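Local coordinates for thiamine pyrophosphokinase (Saccharomyces cerevisiae, PDB 1IG0), which transfers a pyrophosphate group from ATP to thiamine, as yeast's only enzyme able to make the cofactor thiamine diphosphate, at residues C251-I256 with K263-L268; L54-W59 with E83-K88; H137-E142 with S179-I184. One frame throughout, in Å; residues are numbered along the deposited sequence.

Interaction 1 of 3, residues C251-I256 with K263-L268; sequences CGLLPI and KETRGL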
loop_
_atom_site.group_PDB
_atom_site.type_symbol
_atom_site.label_atom_id
_atom_site.label_comp_id
_atom_site.label_asym_id
_atom_site.label_seq_id
_atom_site.Cartn_x
_atom_site.Cartn_y
_atom_site.Cartn_z
ATOM N N CYS B 251 -6.240 -3.198 -13.683
ATOM C CA CYS B 251 -4.814 -3.344 -13.426
ATOM C C CYS B 251 -4.180 -1.968 -13.360
ATOM O O CYS B 251 -4.783 -0.979 -13.781
ATOM C CB CYS B 251 -4.142 -4.166 -14.531
ATOM S SG CYS B 251 -4.111 -3.394 -16.169
ATOM N N GLY B 252 -2.963 -1.904 -12.834
ATOM C CA GLY B 252 -2.283 -0.630 -12.729
ATOM C C GLY B 252 -0.784 -0.745 -12.899
ATOM O O GLY B 252 -0.173 -1.728 -12.479
ATOM N N LEU B 253 -0.194 0.259 -13.537
ATOM C CA LEU B 253 1.247 0.302 -13.751
ATOM C C LEU B 253 1.772 1.233 -12.665
ATOM O O LEU B 253 1.567 2.444 -12.724
ATOM C CB LEU B 253 1.563 0.849 -15.147
ATOM C CG LEU B 253 1.311 -0.110 -16.320
ATOM C CD1 LEU B 253 -0.149 -0.542 -16.359
ATOM C CD2 LEU B 253 1.699 0.573 -17.622
ATOM N N LEU B 254 2.459 0.661 -11.681
ATOM C CA LEU B 254 2.936 1.427 -10.537
ATOM C C LEU B 254 4.443 1.614 -10.408
ATOM O O LEU B 254 5.165 0.672 -10.079
ATOM C CB LEU B 254 2.403 0.763 -9.268
ATOM C CG LEU B 254 0.982 0.206 -9.427
ATOM C CD1 LEU B 254 0.618 -0.651 -8.224
ATOM C CD2 LEU B 254 -0.009 1.353 -9.600
ATOM N N PRO B 255 4.935 2.840 -10.656
ATOM C CA PRO B 255 6.365 3.142 -10.557
ATOM C C PRO B 255 6.719 3.477 -9.109
ATOM O O PRO B 255 7.196 4.572 -8.808
ATOM C CB PRO B 255 6.520 4.336 -11.487
ATOM C CG PRO B 255 5.253 5.091 -11.232
ATOM C CD PRO B 255 4.206 3.980 -11.246
ATOM N N ILE B 256 6.471 2.525 -8.218
ATOM C CA ILE B 256 6.742 2.706 -6.800
ATOM C C ILE B 256 8.244 2.727 -6.537
ATOM O O ILE B 256 8.965 1.823 -6.949
ATOM C CB ILE B 256 6.103 1.567 -5.975
ATOM C CG1 ILE B 256 4.647 1.370 -6.403
ATOM C CG2 ILE B 256 6.173 1.891 -4.484
ATOM C CD1 ILE B 256 3.968 0.175 -5.748
ATOM N N LYS B 263 7.628 3.327 -22.366
ATOM C CA LYS B 263 7.925 3.435 -23.786
ATOM C C LYS B 263 6.720 3.104 -24.655
ATOM O O LYS B 263 6.430 3.805 -25.628
ATOM C CB LYS B 263 9.093 2.517 -24.150
ATOM C CG LYS B 263 9.444 2.547 -25.625
ATOM C CD LYS B 263 10.774 1.873 -25.906
ATOM C CE LYS B 263 11.114 1.965 -27.383
ATOM N NZ LYS B 263 10.974 3.367 -27.872
ATOM N N GLU B 264 6.016 2.035 -24.300
ATOM C CA GLU B 264 4.849 1.622 -25.062
ATOM C C GLU B 264 4.092 0.465 -24.431
ATOM O O GLU B 264 4.677 -0.408 -23.790
ATOM C CB GLU B 264 5.267 1.229 -26.485
ATOM C CG GLU B 264 4.251 0.365 -27.221
ATOM C CD GLU B 264 4.727 -0.064 -28.594
ATOM O OE1 GLU B 264 5.901 -0.474 -28.715
ATOM O OE2 GLU B 264 3.925 -0.004 -29.550
ATOM N N THR B 265 2.777 0.481 -24.612
ATOM C CA THR B 265 1.913 -0.582 -24.126
ATOM C C THR B 265 0.954 -0.895 -25.262
ATOM O O THR B 265 0.596 -0.014 -26.043
ATOM C CB THR B 265 1.085 -0.166 -22.893
ATOM O OG1 THR B 265 0.142 0.848 -23.260
ATOM C CG2 THR B 265 1.997 0.347 -21.795
ATOM N N ARG B 266 0.568 -2.160 -25.362
ATOM C CA ARG B 266 -0.367 -2.611 -26.381
ATOM C C ARG B 266 -1.290 -3.603 -25.689
ATOM O O ARG B 266 -0.825 -4.582 -25.109
ATOM C CB ARG B 266 0.370 -3.309 -27.531
ATOM C CG ARG B 266 1.290 -2.414 -28.346
ATOM C CD ARG B 266 1.898 -3.190 -29.513
ATOM N NE ARG B 266 2.719 -2.345 -30.377
ATOM C CZ ARG B 266 3.327 -2.768 -31.483
ATOM N NH1 ARG B 266 3.210 -4.032 -31.871
ATOM N NH2 ARG B 266 4.057 -1.926 -32.203
ATOM N N GLY B 267 -2.591 -3.344 -25.725
ATOM C CA GLY B 267 -3.517 -4.262 -25.092
ATOM C C GLY B 267 -4.158 -3.764 -23.811
ATOM O O GLY B 267 -4.785 -4.540 -23.094
ATOM N N LEU B 268 -3.989 -2.481 -23.510
ATOM C CA LEU B 268 -4.593 -1.888 -22.320
ATOM C C LEU B 268 -5.694 -0.943 -22.796
ATOM O O LEU B 268 -5.548 -0.299 -23.837
ATOM C CB LEU B 268 -3.550 -1.105 -21.515
ATOM C CG LEU B 268 -2.423 -1.874 -20.817
ATOM C CD1 LEU B 268 -1.440 -0.884 -20.201
ATOM C CD2 LEU B 268 -3.003 -2.788 -19.745
#

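Interaction 2 of 3, residues L54-W59 with E83-K88; sequences LFYKIW and ETLRIK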
loop_
_atom_site.group_PDB
_atom_site.type_symbol
_atom_site.label_atom_id
_atom_site.label_comp_id
_atom_site.label_asym_id
_atom_site.label_seq_id
_atom_site.Cartn_x
_atom_site.Cartn_y
_atom_site.Cartn_z
ATOM N N LEU B 54 -9.522 -22.075 -2.063
ATOM C CA LEU B 54 -8.370 -21.526 -2.767
ATOM C C LEU B 54 -7.090 -21.803 -1.982
ATOM O O LEU B 54 -6.074 -22.198 -2.552
ATOM C CB LEU B 54 -8.538 -20.017 -2.963
ATOM C CG LEU B 54 -7.437 -19.330 -3.776
ATOM C CD1 LEU B 54 -7.381 -19.934 -5.172
ATOM C CD2 LEU B 54 -7.709 -17.838 -3.851
ATOM N N PHE B 55 -7.149 -21.592 -0.670
ATOM C CA PHE B 55 -5.998 -21.822 0.196
ATOM C C PHE B 55 -5.490 -23.251 0.035
ATOM O O PHE B 55 -4.296 -23.479 -0.156
ATOM C CB PHE B 55 -6.381 -21.581 1.658
ATOM C CG PHE B 55 -5.245 -21.785 2.621
ATOM C CD1 PHE B 55 -4.266 -20.811 2.782
ATOM C CD2 PHE B 55 -5.142 -22.964 3.351
ATOM C CE1 PHE B 55 -3.198 -21.007 3.657
ATOM C CE2 PHE B 55 -4.079 -23.171 4.228
ATOM C CZ PHE B 55 -3.106 -22.189 4.381
ATOM N N TYR B 56 -6.407 -24.210 0.118
ATOM C CA TYR B 56 -6.071 -25.623 -0.014
ATOM C C TYR B 56 -5.335 -25.889 -1.322
ATOM O O TYR B 56 -4.363 -26.643 -1.360
ATOM C CB TYR B 56 -7.347 -26.472 0.011
ATOM C CG TYR B 56 -8.210 -26.295 1.241
ATOM C CD1 TYR B 56 -9.585 -26.532 1.184
ATOM C CD2 TYR B 56 -7.660 -25.907 2.463
ATOM C CE1 TYR B 56 -10.391 -26.382 2.310
ATOM C CE2 TYR B 56 -8.459 -25.758 3.597
ATOM C CZ TYR B 56 -9.822 -25.996 3.513
ATOM O OH TYR B 56 -10.621 -25.845 4.623
ATOM N N LYS B 57 -5.816 -25.267 -2.393
ATOM C CA LYS B 57 -5.230 -25.438 -3.717
ATOM C C LYS B 57 -3.838 -24.829 -3.835
ATOM O O LYS B 57 -2.909 -25.473 -4.324
ATOM C CB LYS B 57 -6.148 -24.827 -4.778
ATOM C CG LYS B 57 -5.681 -25.061 -6.204
ATOM C CD LYS B 57 -5.535 -26.548 -6.486
ATOM C CE LYS B 57 -5.107 -26.805 -7.919
ATOM N NZ LYS B 57 -4.951 -28.261 -8.190
ATOM N N ILE B 58 -3.698 -23.583 -3.399
ATOM C CA ILE B 58 -2.415 -22.896 -3.458
ATOM C C ILE B 58 -1.389 -23.614 -2.587
ATOM O O ILE B 58 -0.202 -23.654 -2.910
ATOM C CB ILE B 58 -2.557 -21.430 -2.998
ATOM C CG1 ILE B 58 -3.346 -20.644 -4.049
ATOM C CG2 ILE B 58 -1.185 -20.816 -2.767
ATOM C CD1 ILE B 58 -3.662 -19.225 -3.648
ATOM N N TRP B 59 -1.853 -24.181 -1.481
ATOM C CA TRP B 59 -0.965 -24.909 -0.584
ATOM C C TRP B 59 -0.460 -26.164 -1.297
ATOM O O TRP B 59 0.729 -26.476 -1.263
ATOM C CB TRP B 59 -1.712 -25.290 0.699
ATOM C CG TRP B 59 -0.860 -25.996 1.717
ATOM C CD1 TRP B 59 -0.441 -27.295 1.680
ATOM C CD2 TRP B 59 -0.323 -25.435 2.922
ATOM N NE1 TRP B 59 0.324 -27.578 2.788
ATOM C CE2 TRP B 59 0.415 -26.454 3.566
ATOM C CE3 TRP B 59 -0.387 -24.167 3.517
ATOM C CZ2 TRP B 59 1.077 -26.247 4.782
ATOM C CZ3 TRP B 59 0.273 -23.961 4.729
ATOM C CH2 TRP B 59 0.998 -24.998 5.345
ATOM N N GLU B 83 -9.132 -29.870 13.324
ATOM C CA GLU B 83 -7.789 -30.268 13.730
ATOM C C GLU B 83 -7.147 -31.111 12.638
ATOM O O GLU B 83 -5.936 -31.051 12.425
ATOM C CB GLU B 83 -7.838 -31.077 15.028
ATOM C CG GLU B 83 -7.181 -30.400 16.217
ATOM C CD GLU B 83 -5.755 -29.973 15.930
ATOM O OE1 GLU B 83 -4.943 -30.822 15.506
ATOM O OE2 GLU B 83 -5.446 -28.781 16.133
ATOM N N THR B 84 -7.966 -31.903 11.953
ATOM C CA THR B 84 -7.479 -32.758 10.879
ATOM C C THR B 84 -6.793 -31.914 9.813
ATOM O O THR B 84 -5.704 -32.248 9.346
ATOM C CB THR B 84 -8.631 -33.541 10.219
ATOM O OG1 THR B 84 -9.265 -34.381 11.192
ATOM C CG2 THR B 84 -8.103 -34.397 9.076
ATOM N N LEU B 85 -7.438 -30.817 9.431
ATOM C CA LEU B 85 -6.884 -29.926 8.422
ATOM C C LEU B 85 -5.684 -29.160 8.967
ATOM O O LEU B 85 -4.676 -29.003 8.280
ATOM C CB LEU B 85 -7.954 -28.945 7.932
ATOM C CG LEU B 85 -9.095 -29.559 7.116
ATOM C CD1 LEU B 85 -10.063 -28.469 6.685
ATOM C CD2 LEU B 85 -8.525 -30.280 5.900
ATOM N N ARG B 86 -5.793 -28.688 10.205
ATOM C CA ARG B 86 -4.701 -27.950 10.825
ATOM C C ARG B 86 -3.426 -28.785 10.798
ATOM O O ARG B 86 -2.352 -28.280 10.476
ATOM C CB ARG B 86 -5.049 -27.587 12.269
ATOM C CG ARG B 86 -3.878 -27.011 13.049
ATOM C CD ARG B 86 -4.245 -26.780 14.501
ATOM N NE ARG B 86 -4.980 -25.539 14.702
ATOM C CZ ARG B 86 -5.623 -25.232 15.823
ATOM N NH1 ARG B 86 -5.627 -26.083 16.842
ATOM N NH2 ARG B 86 -6.247 -24.068 15.933
ATOM N N ILE B 87 -3.552 -30.063 11.140
ATOM C CA ILE B 87 -2.413 -30.972 11.142
ATOM C C ILE B 87 -1.960 -31.233 9.709
ATOM O O ILE B 87 -0.783 -31.485 9.452
ATOM C CB ILE B 87 -2.775 -32.318 11.821
ATOM C CG1 ILE B 87 -2.731 -32.157 13.342
ATOM C CG2 ILE B 87 -1.818 -33.417 11.379
ATOM C CD1 ILE B 87 -1.349 -31.825 13.879
ATOM N N LYS B 88 -2.906 -31.164 8.781
ATOM C CA LYS B 88 -2.611 -31.386 7.373
ATOM C C LYS B 88 -1.839 -30.213 6.780
ATOM O O LYS B 88 -1.074 -30.381 5.831
ATOM C CB LYS B 88 -3.911 -31.592 6.589
ATOM C CG LYS B 88 -3.724 -31.670 5.080
ATOM C CD LYS B 88 -5.051 -31.881 4.366
ATOM C CE LYS B 88 -4.884 -31.826 2.853
ATOM N NZ LYS B 88 -3.933 -32.858 2.354
#

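Interaction 3 of 3, residues H137-E142 with S179-I184; sequences HFNSPE and SKVTPI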
loop_
_atom_site.group_PDB
_atom_site.type_symbol
_atom_site.label_atom_id
_atom_site.label_comp_id
_atom_site.label_asym_id
_atom_site.label_seq_id
_atom_site.Cartn_x
_atom_site.Cartn_y
_atom_site.Cartn_z
ATOM N N HIS B 137 17.392 -23.202 2.006
ATOM C CA HIS B 137 16.677 -24.472 1.960
ATOM C C HIS B 137 16.834 -25.171 0.612
ATOM O O HIS B 137 17.124 -26.366 0.550
ATOM C CB HIS B 137 15.185 -24.254 2.225
ATOM C CG HIS B 137 14.355 -25.486 2.031
ATOM N ND1 HIS B 137 14.205 -26.445 3.009
ATOM C CD2 HIS B 137 13.671 -25.937 0.952
ATOM C CE1 HIS B 137 13.467 -27.436 2.540
ATOM N NE2 HIS B 137 13.132 -27.152 1.295
ATOM N N PHE B 138 16.638 -24.420 -0.466
ATOM C CA PHE B 138 16.729 -24.981 -1.808
ATOM C C PHE B 138 18.116 -25.006 -2.438
ATOM O O PHE B 138 18.408 -25.884 -3.249
ATOM C CB PHE B 138 15.791 -24.227 -2.758
ATOM C CG PHE B 138 14.337 -24.535 -2.554
ATOM C CD1 PHE B 138 13.449 -23.537 -2.164
ATOM C CD2 PHE B 138 13.851 -25.822 -2.758
ATOM C CE1 PHE B 138 12.097 -23.817 -1.981
ATOM C CE2 PHE B 138 12.503 -26.115 -2.578
ATOM C CZ PHE B 138 11.623 -25.110 -2.189
ATOM N N ASN B 139 18.975 -24.062 -2.069
ATOM C CA ASN B 139 20.287 -23.989 -2.699
ATOM C C ASN B 139 21.528 -24.337 -1.883
ATOM O O ASN B 139 22.639 -24.307 -2.414
ATOM C CB ASN B 139 20.453 -22.603 -3.326
ATOM C CG ASN B 139 19.269 -22.220 -4.201
ATOM O OD1 ASN B 139 18.857 -22.987 -5.071
ATOM N ND2 ASN B 139 18.718 -21.029 -3.978
ATOM N N SER B 140 21.356 -24.666 -0.608
ATOM C CA SER B 140 22.498 -25.024 0.223
ATOM C C SER B 140 22.333 -26.407 0.845
ATOM O O SER B 140 21.707 -26.553 1.895
ATOM C CB SER B 140 22.703 -23.993 1.335
ATOM O OG SER B 140 23.733 -24.410 2.218
ATOM N N PRO B 141 22.887 -27.446 0.197
ATOM C CA PRO B 141 22.774 -28.804 0.736
ATOM C C PRO B 141 23.354 -28.890 2.150
ATOM O O PRO B 141 22.914 -29.699 2.968
ATOM C CB PRO B 141 23.570 -29.633 -0.269
ATOM C CG PRO B 141 23.347 -28.903 -1.550
ATOM C CD PRO B 141 23.539 -27.464 -1.124
ATOM N N GLU B 142 24.346 -28.052 2.430
ATOM C CA GLU B 142 24.975 -28.040 3.746
ATOM C C GLU B 142 24.013 -27.510 4.800
ATOM O O GLU B 142 24.009 -27.982 5.936
ATOM C CB GLU B 142 26.246 -27.191 3.722
ATOM C CG GLU B 142 26.935 -27.079 5.069
ATOM C CD GLU B 142 28.404 -26.749 4.942
ATOM O OE1 GLU B 142 28.848 -25.754 5.555
ATOM O OE2 GLU B 142 29.117 -27.489 4.229
ATOM N N SER B 179 23.155 -18.008 -12.638
ATOM C CA SER B 179 22.620 -18.428 -13.930
ATOM C C SER B 179 22.205 -19.896 -13.948
ATOM O O SER B 179 21.472 -20.324 -14.838
ATOM C CB SER B 179 23.647 -18.179 -15.037
ATOM O OG SER B 179 24.814 -18.955 -14.836
ATOM N N LYS B 180 22.666 -20.663 -12.964
ATOM C CA LYS B 180 22.342 -22.085 -12.894
ATOM C C LYS B 180 21.464 -22.458 -11.702
ATOM O O LYS B 180 21.236 -23.640 -11.435
ATOM C CB LYS B 180 23.630 -22.907 -12.855
ATOM C CG LYS B 180 24.500 -22.736 -14.090
ATOM C CD LYS B 180 23.772 -23.181 -15.351
ATOM C CE LYS B 180 24.629 -22.964 -16.587
ATOM N NZ LYS B 180 23.940 -23.420 -17.822
ATOM N N VAL B 181 20.975 -21.453 -10.985
ATOM C CA VAL B 181 20.119 -21.698 -9.831
ATOM C C VAL B 181 18.697 -21.984 -10.293
ATOM O O VAL B 181 18.149 -21.253 -11.116
ATOM C CB VAL B 181 20.091 -20.479 -8.881
ATOM C CG1 VAL B 181 19.082 -20.713 -7.758
ATOM C CG2 VAL B 181 21.477 -20.237 -8.308
ATOM N N THR B 182 18.105 -23.053 -9.770
ATOM C CA THR B 182 16.739 -23.405 -10.135
ATOM C C THR B 182 15.819 -22.295 -9.643
ATOM O O THR B 182 15.911 -21.869 -8.494
ATOM C CB THR B 182 16.305 -24.738 -9.490
ATOM O OG1 THR B 182 17.149 -25.792 -9.967
ATOM C CG2 THR B 182 14.859 -25.060 -9.844
ATOM N N PRO B 183 14.925 -21.802 -10.513
ATOM C CA PRO B 183 14.001 -20.732 -10.128
ATOM C C PRO B 183 13.123 -21.115 -8.943
ATOM O O PRO B 183 12.817 -22.288 -8.741
ATOM C CB PRO B 183 13.181 -20.514 -11.395
ATOM C CG PRO B 183 14.148 -20.870 -12.485
ATOM C CD PRO B 183 14.776 -22.129 -11.941
ATOM N N ILE B 184 12.723 -20.117 -8.164
ATOM C CA ILE B 184 11.866 -20.344 -7.009
ATOM C C ILE B 184 10.604 -19.505 -7.144
ATOM O O ILE B 184 10.644 -18.282 -6.998
ATOM C CB ILE B 184 12.568 -19.953 -5.689
ATOM C CG1 ILE B 184 13.831 -20.793 -5.498
ATOM C CG2 ILE B 184 11.619 -20.160 -4.512
ATOM C CD1 ILE B 184 14.634 -20.418 -4.257
HETATM O O HOH W 1 16.314 -22.968 -6.061
HETATM O O HOH W 2 19.357 -24.533 -7.535
#

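Interaction 1 of 3, residues C251-I256 with K263-L268
Leu253 and Leu268 reach toward each other across the gap between two β-strand layers, methyl tip to methyl tip, with Leu253 CD1 4.1 Å from Leu268 CD1. The other branch of each leucine has its own partner. Leu253 CD2 meets the methyl of Thr265, also tip to tip, at 4.2 Å from Thr265 CG2, while Leu268 CD2 lies 3.8 Å from Cys251 SG. The thiol gets there because chi1 of Cys251, 66°, sets SG between the backbone N and the carbonyl carbon. No hydrogen bond crosses; the nearest CA atoms, Cys251 CA and Leu268 CA, are 9.0 Å apart, which leaves only side chains to bridge the layers.

Thr265 turns its methyl to Leu253 while OG1 is bonded to Asp271 OD1 and Val272 N, which probably holds that rotamer. Asp271 also receives Gly267 N and Leu268 N, fixing the turn that presents Leu268. Farther out, Leu253 rests on Ile304 and Leu306, and Leu268 on Cys296 and Phe290. On the flank of strand 260-266 turned from the contact, Arg266 NE bonds Glu264 OE2 at 2.8 Å, arriving from above the carboxylate plane, and Arg266 NH1 forms a second salt bridge with Asp17.

The backbones of Cys251 and Leu253 pair with the thiamine-pocket residues Asn288 and Ser285, and Val272 also lines that pocket. All four touching residues are buried in the apolar interior of a β-sandwich; with no polar bond across the contact, its cohesion probably rests on dispersion and the exclusion of water.

Interaction 2 of 3, residues L54-W59 with E83-K88
Leu85 and Tyr56 make the closest approach between residues 54-59 and 83-88, and it is a van der Waals one. Leu85 CD1 lies 3.4 Å from Tyr56 OH and 4.0 Å from Tyr56 CZ, so one methyl meets the phenolic end of the ring obliquely while the two side chains cross at about a right angle. The leucine delivers that methyl in extended form, CD1 anti to CA at chi2 -179°. With Tyr56 CA and Leu85 CA 9.5 Å apart, the helix backbones stay well separated and the closest meeting is between side-chain ends. A looser approach brings Trp59 NE1 to 4.4 Å from Lys88 O, too far for a hydrogen bond.

Aromatic contacts fill in around this. Tyr89, directly after Lys88, meets the Tyr56 ring with planes about 20° apart and takes Trp59 edge-to-face, so that Tyr56 and Trp59 both lean on the residue that follows helix 83-88. Phe55 similarly meets Tyr78 edge-to-face.

Hydrogen bonds lie outside the interface itself. Tyr56 OH is bonded to Arg52 one turn earlier, which probably steadies the phenol, and Leu85 N is bonded to Asp82 OD2. Of the charged groups, Lys65 makes a cation-pi contact with Trp59, and Arg86, on another side of its helix, makes them with Tyr76 and Tyr108.

Behind the contact, Trp59 and Ile58 pack on Leu41 of strand 38-43. Helix 52-61 is the crossover between parallel strands 38-43 and 64-68, and helix 83-88 belongs to the connection from 64-68 to 93-96. Their contact therefore joins successive β-α-β units within one helical layer of the α-β-α catalytic domain.

Interaction 3 of 3, residues H137-E142 with S179-I184
Asn139, closing helix 126-139, faces Val181 in the loop that leads into strand 184-189, with Asn139 CA and Val181 CA 7.5 Å apart and no direct hydrogen bond between the segments. Val181 CG1 lies against the amide of Asn139, nearest its oxygen, 3.5 Å from Asn139 OD1; the two side chains cross at about a right angle. Two waters complete the junction, both donating to Asn139 OD1. Water 1, its O 2.7 Å from Asn139 OD1, also donates to Thr182 O. Water 2, its O 3.0 Å from Asn139 OD1, accepts from Thr182 N. Asn139 ND2 bonds Ser135 OG one turn back, so the rotation of the amide is set from both ends. A leucine in its place would probably leave the two waters without their shared acceptor and Ser135 without its amide partner, and the water-mediated link to the Thr182 backbone would probably be lost.

Beside the waters the contact turns apolar. Ile184, extended with CD1 anti to CA (chi2 177°), puts that methyl 3.9 Å from Phe138 CD1, meeting the ring obliquely, and 4.1 Å from Asn139 ND2. His137 CD2 stands over the centre of one Phe138 face, and Asn38, Thr40 and Leu64 also pack on this phenylalanine.

Ser140 then starts the next helix as N-cap, its OG bonded to Phe143 N. Ile184 opens strand 184-189, which lies between parallel strands 38-43 and 216-221. The contact thus packs a helix terminus against the entrance of an inner strand, in the parallel part of the sheet of the α-β-α catalytic domain.

Interactions 2 and 3 both belong to the catalytic domain and pack parts of it around the parallel part of one mixed sheet; their centres are 26 Å apart and their nearest atoms about 11 Å. Interaction 1 lies in the vitamin B1 binding domain, 36 Å from interaction 2 and 32 Å from interaction 3 between centres, and touches neither. It is close to thiamine, the Leu253 side chain being about 7 Å from a bound molecule. Helix 126-139, which ends in interaction 3, starts just after Gln122-Thr125, a second group of thiamine-contacting residues. That both domains supply such residues is consistent with a compound active site in the homodimer.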